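Local coordinates for protein hydroquinone dioxygenase large subunit (Pseudomonas sp., PDB 4ZXA) that forms, together with a small subunit, an iron(II)-dependent dioxygenase with a cupin fold that probably opens the aromatic ring of hydroquinone, at residues E[84-87]-E[88-91]; E[104-107]-E[108-111]; E[275-279]-E[280-284]. All coordinates share one frame; numbering follows the deposited sequence.

Interaction 1 (E[84-87]-E[88-91])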
loop_
_atom_site.group_PDB
_atom_site.type_symbol
_atom_site.label_atom_id
_atom_site.label_comp_id
_atom_site.label_asym_id
_atom_site.label_seq_id
_atom_site.Cartn_x
_atom_site.Cartn_y
_atom_site.Cartn_z
ATOM N N ASN E 84 6.992 2.299 -12.057
ATOM C CA ASN E 84 5.589 2.298 -11.695
ATOM C C ASN E 84 5.368 2.767 -10.268
ATOM O O ASN E 84 5.963 2.220 -9.321
ATOM C CB ASN E 84 4.980 0.920 -11.889
ATOM C CG ASN E 84 5.047 0.454 -13.328
ATOM O OD1 ASN E 84 5.947 -0.298 -13.707
ATOM N ND2 ASN E 84 4.091 0.882 -14.131
ATOM N N PHE E 85 4.529 3.800 -10.133
ATOM C CA PHE E 85 4.193 4.383 -8.845
ATOM C C PHE E 85 3.301 3.389 -8.157
ATOM O O PHE E 85 3.334 3.230 -6.950
ATOM C CB PHE E 85 3.416 5.676 -9.039
ATOM C CG PHE E 85 4.271 6.857 -9.364
ATOM C CD1 PHE E 85 5.378 6.727 -10.183
ATOM C CD2 PHE E 85 3.950 8.110 -8.857
ATOM C CE1 PHE E 85 6.171 7.834 -10.497
ATOM C CE2 PHE E 85 4.726 9.218 -9.149
ATOM C CZ PHE E 85 5.846 9.085 -9.983
ATOM N N ASP E 86 2.475 2.741 -8.963
ATOM C CA ASP E 86 1.578 1.696 -8.509
ATOM C C ASP E 86 1.026 1.050 -9.771
ATOM O O ASP E 86 1.505 1.324 -10.862
ATOM C CB ASP E 86 0.481 2.226 -7.564
ATOM C CG ASP E 86 -0.611 3.028 -8.282
ATOM O OD1 ASP E 86 -0.608 3.126 -9.536
ATOM O OD2 ASP E 86 -1.501 3.552 -7.578
ATOM N N HIS E 87 0.028 0.187 -9.639
ATOM C CA HIS E 87 -0.415 -0.597 -10.785
ATOM C C HIS E 87 -1.211 0.198 -11.822
ATOM O O HIS E 87 -1.695 -0.364 -12.806
ATOM C CB HIS E 87 -1.178 -1.841 -10.327
ATOM C CG HIS E 87 -0.319 -2.832 -9.609
ATOM N ND1 HIS E 87 -0.100 -2.781 -8.250
ATOM C CD2 HIS E 87 0.394 -3.886 -10.069
ATOM C CE1 HIS E 87 0.706 -3.768 -7.900
ATOM N NE2 HIS E 87 1.018 -4.455 -8.985
ATOM N N VAL E 88 -1.339 1.502 -11.606
ATOM C CA VAL E 88 -2.003 2.358 -12.578
ATOM C C VAL E 88 -1.061 3.401 -13.177
ATOM O O VAL E 88 -1.031 3.581 -14.386
ATOM C CB VAL E 88 -3.223 3.058 -11.950
ATOM C CG1 VAL E 88 -3.863 4.010 -12.934
ATOM C CG2 VAL E 88 -4.220 2.014 -11.486
ATOM N N ILE E 89 -0.281 4.065 -12.329
ATOM C CA ILE E 89 0.486 5.238 -12.727
ATOM C C ILE E 89 1.979 4.976 -12.867
ATOM O O ILE E 89 2.588 4.356 -12.007
ATOM C CB ILE E 89 0.297 6.381 -11.707
ATOM C CG1 ILE E 89 -1.171 6.808 -11.653
ATOM C CG2 ILE E 89 1.179 7.549 -12.067
ATOM C CD1 ILE E 89 -1.692 7.397 -12.965
ATOM N N GLY E 90 2.575 5.474 -13.943
ATOM C CA GLY E 90 3.975 5.210 -14.202
ATOM C C GLY E 90 4.585 6.008 -15.339
ATOM O O GLY E 90 3.894 6.710 -16.080
ATOM N N THR E 91 5.904 5.907 -15.468
ATOM C CA THR E 91 6.620 6.559 -16.545
ATOM C C THR E 91 7.526 5.571 -17.255
ATOM O O THR E 91 7.950 4.568 -16.682
ATOM C CB THR E 91 7.440 7.745 -16.040
ATOM O OG1 THR E 91 8.219 7.345 -14.921
ATOM C CG2 THR E 91 6.525 8.859 -15.598
#
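Asp86 OD1 collects two backbone amides from the return side of a tight hairpin loop. It accepts from Val88 N at 2.7 Å and from Ile89 N at 3.0 Å. The first of these, side chain to the N-H two residues on, makes an Asx turn. The two donors use the oxygen differently: Val88 N comes from above the carboxylate plane, 44° out of it, whereas Ile89 N meets OD1 nearly head-on to its C-O bond, with an almost straight N-H (165°). The side chain can fold back this way because CG stands between the backbone N and the carbonyl carbon of its own residue (chi1 74°). Beside this grip the backbone closes the loop. Phe85 N donates to Ile89 O at 2.8 Å, and Asp86 N adds a weak, longer bond of 3.4 Å to the same carbonyl. One step outward Asn84 and Gly90 form an antiparallel non-hydrogen-bonded pair, with CA atoms 4.2 Å apart. Apolar packing runs alongside: the Phe85 and Ile89 side chains slant past each other, with Phe85 CB 4.2 Å from Ile89 CB. The Ile89 carbonyl oxygen is tucked under Phe85 CB, 3.4 Å from it. A second shell holds the two side chains of the turn. Asp86 OD2 is hydrogen-bonded to His59 NE2 on the neighbouring strand 55-62, while the Phe85 ring packs against helix 63-75 and meets Phe66 edge-to-face. Thus the hairpin of strands 82-84 and 89-93 is pinned at its turn to both the strand and the helix beside it. With two amides on one oxygen and an imidazole on the other, the Asp86 carboxylate is held against rotation, and these donors probably stabilise its negative charge.

Interaction 2 (E[104-107]-E[108-111]); sequences TFNG and TLKA
Asn106 reaches forward over the first turn of the short helix 107-111 and caps it. Its CG lies anti to the backbone N (chi1 177°), which swings the amide toward the N-H groups of that turn. OD1 takes Leu109 N at 3.1 Å through a nearly straight bond (171°), although the donor sits above the amide carbonyl plane, 37° out of it. Thr108 N, also 3.1 Å from OD1, contributes only a weak bent bond. The Asn106 amide and the Leu109 side chain lie at a slant to each other, and Leu109 CG rests 3.6 Å from OD1, so the cap oxygen is flanked by aliphatic carbon. The other end of the amide, ND2, is hydrogen-bonded to His87 O. Behind the cap the helix proper begins: Lys110 N donates to Asn106 O at 2.8 Å and Ala111 N to Gly107 O at 2.9 Å. Bent at chi2, the Lys110 chain passes Thr104 O with CD at 3.3 Å before its end leads away. At the far end of the loop Thr104 OG1 is hydrogen-bonded to Thr117 OG1. The helix faces both the second copy of this subunit and the small subunit, which sets the cap beside a subunit interface. A single amide is therefore used at both ends: its oxygen probably answers the partly positive start of the helix, and its nitrogen ties that start to the adjacent hairpin loop.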
loop_
_atom_site.group_PDB
_atom_site.type_symbol
_atom_site.label_atom_id
_atom_site.label_comp_id
_atom_site.label_asym_id
_atom_site.label_seq_id
_atom_site.Cartn_x
_atom_site.Cartn_y
_atom_site.Cartn_z
ATOM N N THR E 104 -2.020 2.215 -18.739
ATOM C CA THR E 104 -1.642 1.754 -20.061
ATOM C C THR E 104 -0.996 0.378 -20.002
ATOM O O THR E 104 -1.183 -0.448 -20.890
ATOM C CB THR E 104 -0.710 2.751 -20.743
ATOM O OG1 THR E 104 -1.443 3.947 -21.010
ATOM C CG2 THR E 104 -0.166 2.171 -22.054
ATOM N N PHE E 105 -0.236 0.136 -18.950
ATOM C CA PHE E 105 0.437 -1.144 -18.805
ATOM C C PHE E 105 -0.240 -1.988 -17.751
ATOM O O PHE E 105 0.406 -2.666 -16.962
ATOM C CB PHE E 105 1.909 -0.922 -18.523
ATOM C CG PHE E 105 2.583 -0.163 -19.611
ATOM C CD1 PHE E 105 2.849 1.189 -19.470
ATOM C CD2 PHE E 105 2.866 -0.778 -20.827
ATOM C CE1 PHE E 105 3.444 1.911 -20.507
ATOM C CE2 PHE E 105 3.460 -0.065 -21.876
ATOM C CZ PHE E 105 3.747 1.283 -21.716
ATOM N N ASN E 106 -1.569 -1.935 -17.779
ATOM C CA ASN E 106 -2.417 -2.655 -16.846
ATOM C C ASN E 106 -3.482 -3.411 -17.632
ATOM O O ASN E 106 -4.494 -2.833 -18.047
ATOM C CB ASN E 106 -3.051 -1.668 -15.864
ATOM C CG ASN E 106 -3.996 -2.328 -14.898
ATOM O OD1 ASN E 106 -4.959 -3.006 -15.294
ATOM N ND2 ASN E 106 -3.738 -2.123 -13.605
ATOM N N GLY E 107 -3.237 -4.703 -17.842
ATOM C CA GLY E 107 -4.128 -5.545 -18.618
ATOM C C GLY E 107 -5.589 -5.151 -18.557
ATOM O O GLY E 107 -6.251 -5.005 -19.591
ATOM N N THR E 108 -6.096 -4.959 -17.346
ATOM C CA THR E 108 -7.530 -4.760 -17.179
ATOM C C THR E 108 -7.990 -3.370 -17.624
ATOM O O THR E 108 -9.010 -3.228 -18.311
ATOM C CB THR E 108 -7.968 -5.040 -15.726
ATOM O OG1 THR E 108 -7.387 -6.274 -15.286
ATOM C CG2 THR E 108 -9.494 -5.117 -15.625
ATOM N N LEU E 109 -7.242 -2.346 -17.234
ATOM C CA LEU E 109 -7.591 -0.994 -17.641
ATOM C C LEU E 109 -7.422 -0.841 -19.154
ATOM O O LEU E 109 -8.259 -0.235 -19.827
ATOM C CB LEU E 109 -6.771 0.035 -16.857
ATOM C CG LEU E 109 -7.065 -0.033 -15.351
ATOM C CD1 LEU E 109 -6.438 1.122 -14.623
ATOM C CD2 LEU E 109 -8.549 -0.038 -15.083
ATOM N N LYS E 110 -6.347 -1.426 -19.676
ATOM C CA LYS E 110 -6.022 -1.373 -21.100
ATOM C C LYS E 110 -7.114 -2.042 -21.949
ATOM O O LYS E 110 -7.626 -1.458 -22.911
ATOM C CB LYS E 110 -4.647 -2.026 -21.335
ATOM C CG LYS E 110 -4.130 -1.998 -22.772
ATOM C CD LYS E 110 -3.529 -0.648 -23.161
ATOM C CE LYS E 110 -2.944 -0.668 -24.587
ATOM N NZ LYS E 110 -3.950 -0.227 -25.618
ATOM N N ALA E 111 -7.476 -3.265 -21.583
ATOM C CA ALA E 111 -8.556 -3.965 -22.272
ATOM C C ALA E 111 -9.884 -3.199 -22.242
ATOM O O ALA E 111 -10.683 -3.306 -23.164
ATOM C CB ALA E 111 -8.732 -5.362 -21.713
#

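Interaction 3 (E[275-279]-E[280-284]); sequences VGDKD and DGNPR
Asp277 leans over Asp280 and reaches Asn282 at the end of the hairpin of strands 270-277 and 283-290. Its CB lies 3.5 Å from Asp280 CB and 3.4 Å from Gly281 N, close over the returning turn. A chi1 of -116°, off the staggered positions, carries the carboxylate outward. There CG and its oxygens stack on the Asp280 carboxylate, the planes 28° apart and the side chains pointing the same way; OD2 approaches Asp280 OD1 to 3.3 Å without a bond. At the tip OD2 uses its anti lone pair to receive Asn282 ND2 at 2.8 Å. The same oxygen forms a salt bridge to Arg284 NH1, though that nitrogen is crowded against the carboxylate in the model, and its exact place is doubtful. Asp277 N donates to Asn282 O at 2.8 Å, and Arg284 N to Val275 O at 2.8 Å. The hairpin end lies at the small subunit, with Val275 and Arg284 on its Tyr35, Pro283 on its Ile28, and backbone hydrogen bonds from Arg284. Two acidic groups so close would probably raise each other's proton affinity, an effect the Asn282 amide may offset at Asp277, helped by the guanidinium group if it lies where modelled.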
loop_
_atom_site.group_PDB
_atom_site.type_symbol
_atom_site.label_atom_id
_atom_site.label_comp_id
_atom_site.label_asym_id
_atom_site.label_seq_id
_atom_site.Cartn_x
_atom_site.Cartn_y
_atom_site.Cartn_z
ATOM N N VAL E 275 9.391 -11.201 -8.411
ATOM C CA VAL E 275 9.721 -11.068 -9.817
ATOM C C VAL E 275 8.612 -11.585 -10.689
ATOM O O VAL E 275 8.201 -12.739 -10.569
ATOM C CB VAL E 275 11.026 -11.786 -10.163
ATOM C CG1 VAL E 275 11.322 -11.650 -11.659
ATOM C CG2 VAL E 275 12.168 -11.231 -9.301
ATOM N N GLY E 276 8.126 -10.722 -11.575
ATOM C CA GLY E 276 7.035 -11.090 -12.454
ATOM C C GLY E 276 7.186 -10.673 -13.904
ATOM O O GLY E 276 8.190 -10.079 -14.316
ATOM N N ASP E 277 6.156 -10.994 -14.677
ATOM C CA ASP E 277 6.094 -10.685 -16.094
ATOM C C ASP E 277 5.909 -9.191 -16.357
ATOM O O ASP E 277 5.047 -8.546 -15.760
ATOM C CB ASP E 277 4.944 -11.458 -16.726
ATOM C CG ASP E 277 5.417 -12.452 -17.746
ATOM O OD1 ASP E 277 6.094 -12.017 -18.709
ATOM O OD2 ASP E 277 5.121 -13.662 -17.578
ATOM N N LYS E 278 6.759 -8.639 -17.215
ATOM C CA LYS E 278 6.719 -7.219 -17.520
ATOM C C LYS E 278 5.329 -6.830 -17.988
ATOM O O LYS E 278 4.804 -5.786 -17.617
ATOM C CB LYS E 278 7.759 -6.871 -18.585
ATOM C CG LYS E 278 8.555 -5.618 -18.293
ATOM C CD LYS E 278 9.854 -5.589 -19.083
ATOM C CE LYS E 278 9.598 -5.655 -20.583
ATOM N NZ LYS E 278 10.842 -5.465 -21.380
ATOM N N ASP E 279 4.726 -7.662 -18.826
ATOM C CA ASP E 279 3.391 -7.350 -19.308
ATOM C C ASP E 279 2.272 -8.089 -18.574
ATOM O O ASP E 279 1.308 -7.471 -18.130
ATOM C CB ASP E 279 3.308 -7.605 -20.814
ATOM C CG ASP E 279 4.485 -7.009 -21.567
ATOM O OD1 ASP E 279 5.378 -7.774 -21.986
ATOM O OD2 ASP E 279 4.521 -5.773 -21.733
ATOM N N ASP E 280 2.406 -9.405 -18.439
ATOM C CA ASP E 280 1.384 -10.220 -17.777
ATOM C C ASP E 280 1.160 -9.926 -16.299
ATOM O O ASP E 280 0.027 -9.899 -15.828
ATOM C CB ASP E 280 1.702 -11.710 -17.925
ATOM C CG ASP E 280 2.129 -12.078 -19.324
ATOM O OD1 ASP E 280 2.473 -13.257 -19.543
ATOM O OD2 ASP E 280 2.121 -11.194 -20.201
ATOM N N GLY E 281 2.254 -9.713 -15.579
ATOM C CA GLY E 281 2.216 -9.507 -14.146
ATOM C C GLY E 281 2.290 -10.875 -13.492
ATOM O O GLY E 281 2.363 -10.997 -12.273
ATOM N N ASN E 282 2.280 -11.907 -14.328
ATOM C CA ASN E 282 2.355 -13.288 -13.876
ATOM C C ASN E 282 3.642 -13.538 -13.095
ATOM O O ASN E 282 4.716 -13.114 -13.507
ATOM C CB ASN E 282 2.207 -14.234 -15.075
ATOM C CG ASN E 282 3.094 -15.460 -14.981
ATOM O OD1 ASN E 282 2.710 -16.477 -14.401
ATOM N ND2 ASN E 282 4.280 -15.380 -15.574
ATOM N N PRO E 283 3.529 -14.215 -11.958
ATOM C CA PRO E 283 4.688 -14.480 -11.112
ATOM C C PRO E 283 5.707 -15.352 -11.851
ATOM O O PRO E 283 5.335 -16.337 -12.503
ATOM C CB PRO E 283 4.095 -15.256 -9.929
ATOM C CG PRO E 283 2.619 -15.142 -10.067
ATOM C CD PRO E 283 2.319 -14.905 -11.493
ATOM N N ARG E 284 6.980 -14.983 -11.751
ATOM C CA ARG E 284 8.051 -15.794 -12.307
ATOM C C ARG E 284 8.904 -16.391 -11.188
ATOM O O ARG E 284 9.263 -17.567 -11.214
ATOM C CB ARG E 284 8.911 -14.958 -13.247
ATOM C CG ARG E 284 8.156 -14.500 -14.477
ATOM C CD ARG E 284 7.926 -15.656 -15.438
ATOM N NE ARG E 284 8.865 -15.616 -16.555
ATOM C CZ ARG E 284 8.791 -14.730 -17.548
ATOM N NH1 ARG E 284 7.823 -13.820 -17.549
ATOM N NH2 ARG E 284 9.684 -14.742 -18.540
#

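In the fold
Interactions 1 and 2 are in direct touch, their centres 12 Å apart: besides the bond from the Asn106 amide, Val88 CG2 packs on Leu109 CD1 at 3.9 Å. Interaction 3 touches neither, its nearest atoms being about 7 Å from interaction 1 and 5 Å from interaction 2, but it shares the eight-stranded sheet with interaction 1. Between copies of the subunit, Leu109 meets Pro283. The side chains of Asn84 and Lys278 are about 10 and 9 Å from the cadmium ion, those of Asn84 and Val275 each about 10 Å from 4-hydroxybenzonitrile. Lys278 NZ is hydrogen-bonded to the backbone O of Ala299 and of cadmium-site Asn258; Val275 packs on His303, which binds the cadmium and lines the ligand pocket.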